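Local atomic coordinates of ABC transporter (Caldanaerobius, PDB entry 4G68), a protein that probably serves as the extracellular solute-binding component of an ABC transporter, capturing sugars released from xylan for uptake by a thermophilic bacterium. Residues D129-G134 against G147-Q152. Residues are numbered along the deposited sequence; the frame is centred on the assembly and turned at random.
Sequences DQLLPG and GIPFDQ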
loop_
_atom_site.group_PDB
_atom_site.type_symbol
_atom_site.label_atom_id
_atom_site.label_comp_id
_atom_site.label_asym_id
_atom_site.label_seq_id
_atom_site.Cartn_x
_atom_site.Cartn_y
_atom_site.Cartn_z
ATOM N N ASP C 129 -2.506 21.679 10.418
ATOM C CA ASP C 129 -2.326 21.390 11.832
ATOM C C ASP C 129 -3.207 20.264 12.284
ATOM O O ASP C 129 -3.007 19.708 13.358
ATOM C CB ASP C 129 -2.606 22.657 12.638
ATOM C CG ASP C 129 -1.630 23.756 12.292
ATOM O OD1 ASP C 129 -0.462 23.391 11.953
ATOM O OD2 ASP C 129 -2.029 24.964 12.308
ATOM N N GLN C 130 -4.166 19.914 11.447
ATOM C CA GLN C 130 -5.086 18.828 11.745
ATOM C C GLN C 130 -4.566 17.501 11.249
ATOM O O GLN C 130 -5.194 16.449 11.509
ATOM C CB GLN C 130 -6.436 19.118 11.089
ATOM C CG GLN C 130 -7.097 20.407 11.588
ATOM C CD GLN C 130 -8.468 20.557 11.045
ATOM O OE1 GLN C 130 -8.651 20.938 9.907
ATOM N NE2 GLN C 130 -9.460 20.245 11.846
ATOM N N LEU C 131 -3.491 17.537 10.458
ATOM C CA LEU C 131 -2.802 16.263 10.062
ATOM C C LEU C 131 -1.510 16.003 10.862
ATOM O O LEU C 131 -0.890 16.927 11.399
ATOM C CB LEU C 131 -2.519 16.175 8.548
ATOM C CG LEU C 131 -3.759 16.100 7.656
ATOM C CD1 LEU C 131 -4.200 17.517 7.272
ATOM C CD2 LEU C 131 -3.349 15.384 6.396
ATOM N N LEU C 132 -1.101 14.731 10.940
ATOM C CA LEU C 132 0.178 14.372 11.561
ATOM C C LEU C 132 1.316 15.051 10.816
ATOM O O LEU C 132 1.131 15.436 9.656
ATOM C CB LEU C 132 0.411 12.849 11.518
ATOM C CG LEU C 132 -0.342 11.980 12.509
ATOM C CD1 LEU C 132 -1.673 11.590 11.979
ATOM C CD2 LEU C 132 0.403 10.664 12.727
ATOM N N PRO C 133 2.494 15.192 11.476
ATOM C CA PRO C 133 3.630 15.938 10.908
ATOM C C PRO C 133 4.159 15.228 9.679
ATOM O O PRO C 133 4.112 13.987 9.631
ATOM C CB PRO C 133 4.686 15.919 12.039
ATOM C CG PRO C 133 3.957 15.552 13.274
ATOM C CD PRO C 133 2.809 14.668 12.830
ATOM N N GLY C 134 4.620 15.999 8.691
ATOM C CA GLY C 134 5.169 15.417 7.464
ATOM C C GLY C 134 4.151 14.841 6.467
ATOM O O GLY C 134 4.550 14.257 5.440
ATOM N N GLY C 147 -2.462 18.012 -3.271
ATOM C CA GLY C 147 -3.384 17.001 -2.788
ATOM C C GLY C 147 -3.587 17.134 -1.280
ATOM O O GLY C 147 -2.782 17.769 -0.605
ATOM N N ILE C 148 -4.677 16.550 -0.787
ATOM C CA ILE C 148 -4.975 16.490 0.644
ATOM C C ILE C 148 -4.683 15.026 1.048
ATOM O O ILE C 148 -5.393 14.122 0.622
ATOM C CB ILE C 148 -6.486 16.836 0.923
ATOM C CG1 ILE C 148 -6.860 18.280 0.459
ATOM C CG2 ILE C 148 -6.847 16.617 2.379
ATOM C CD1 ILE C 148 -5.915 19.396 0.898
ATOM N N PRO C 149 -3.632 14.785 1.862
ATOM C CA PRO C 149 -3.308 13.409 2.244
ATOM C C PRO C 149 -4.427 12.856 3.119
ATOM O O PRO C 149 -5.127 13.653 3.803
ATOM C CB PRO C 149 -1.979 13.556 3.033
ATOM C CG PRO C 149 -1.499 14.928 2.710
ATOM C CD PRO C 149 -2.737 15.742 2.514
ATOM N N PHE C 150 -4.633 11.531 3.105
ATOM C CA PHE C 150 -5.603 10.953 4.063
ATOM C C PHE C 150 -5.141 9.662 4.758
ATOM O O PHE C 150 -5.619 9.357 5.844
ATOM C CB PHE C 150 -6.981 10.771 3.445
ATOM C CG PHE C 150 -7.086 9.585 2.508
ATOM C CD1 PHE C 150 -7.451 8.326 2.989
ATOM C CD2 PHE C 150 -6.855 9.742 1.133
ATOM C CE1 PHE C 150 -7.523 7.218 2.131
ATOM C CE2 PHE C 150 -6.969 8.651 0.265
ATOM C CZ PHE C 150 -7.298 7.390 0.768
ATOM N N ASP C 151 -4.221 8.925 4.139
ATOM C CA ASP C 151 -3.675 7.734 4.802
ATOM C C ASP C 151 -2.213 7.379 4.494
ATOM O O ASP C 151 -1.582 7.957 3.613
ATOM C CB ASP C 151 -4.668 6.532 4.747
ATOM C CG ASP C 151 -4.674 5.751 3.405
ATOM O OD1 ASP C 151 -3.776 5.895 2.565
ATOM O OD2 ASP C 151 -5.602 4.910 3.233
ATOM N N GLN C 152 -1.659 6.493 5.305
ATOM C CA GLN C 152 -0.288 6.123 5.184
ATOM C C GLN C 152 -0.236 4.636 5.116
ATOM O O GLN C 152 -1.069 3.962 5.698
ATOM C CB GLN C 152 0.616 6.638 6.311
ATOM C CG GLN C 152 -0.009 6.977 7.638
ATOM C CD GLN C 152 1.028 7.466 8.669
ATOM O OE1 GLN C 152 2.065 6.815 8.911
ATOM N NE2 GLN C 152 0.751 8.638 9.268
#
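Leu131 and Pro149 bring the two backbones nearest to each other, and even there their CA atoms stay 8.3 Å apart. Residues 129-134 run as an irregular loop past one side of the strand that holds 148-152, and what the loop contributes is side chains, which meet the proline ring, the backbone O of Pro149 and the Gln152 amide. Ala359 links the two segments, sharing backbone hydrogen bonding with Leu132 on one and Phe150 on the other; Gln130 is backbone hydrogen-bonded to Lys361.

Leu131 does most of the touching, and does it with one methyl. Its CG lies anti to the carbonyl carbon (chi1 -66°), and the branch CD2 reaches the proline, where it sits 3.9 Å from CD of Pro149, with CB and CG of that ring barely farther away. The same methyl comes 3.6 Å from the carbonyl O of Pro149, an ordinary van der Waals approach to an oxygen whose hydrogen bond comes from NE1 of Trp360. The two side chains cross at about a right angle, methyl against ring, and Trp360 also packs on Leu131.

Residues 148-152 belong to the long strand 144-160 of the mixed sheet in this periplasmic-binding-protein-type fold. Phe150 and Asp151 together face Gly321 of the antiparallel neighbour 317-325, a classic beta bulge. The CB of Phe150 points away from the loop, and its side chain packs on helix 332-353.

Farther along, Leu132 and Gln152 make a looser touch, CD2 of Leu132 lying 4.0 Å from NE2 of Gln152. Extended beyond CG (chi2 179°), the glutamine carries its amide across to the leucine, and the two side chains again cross at about a right angle. That amide nitrogen has a weak hydrogen bond to the carbonyl O of Pro358, the residue before Ala359.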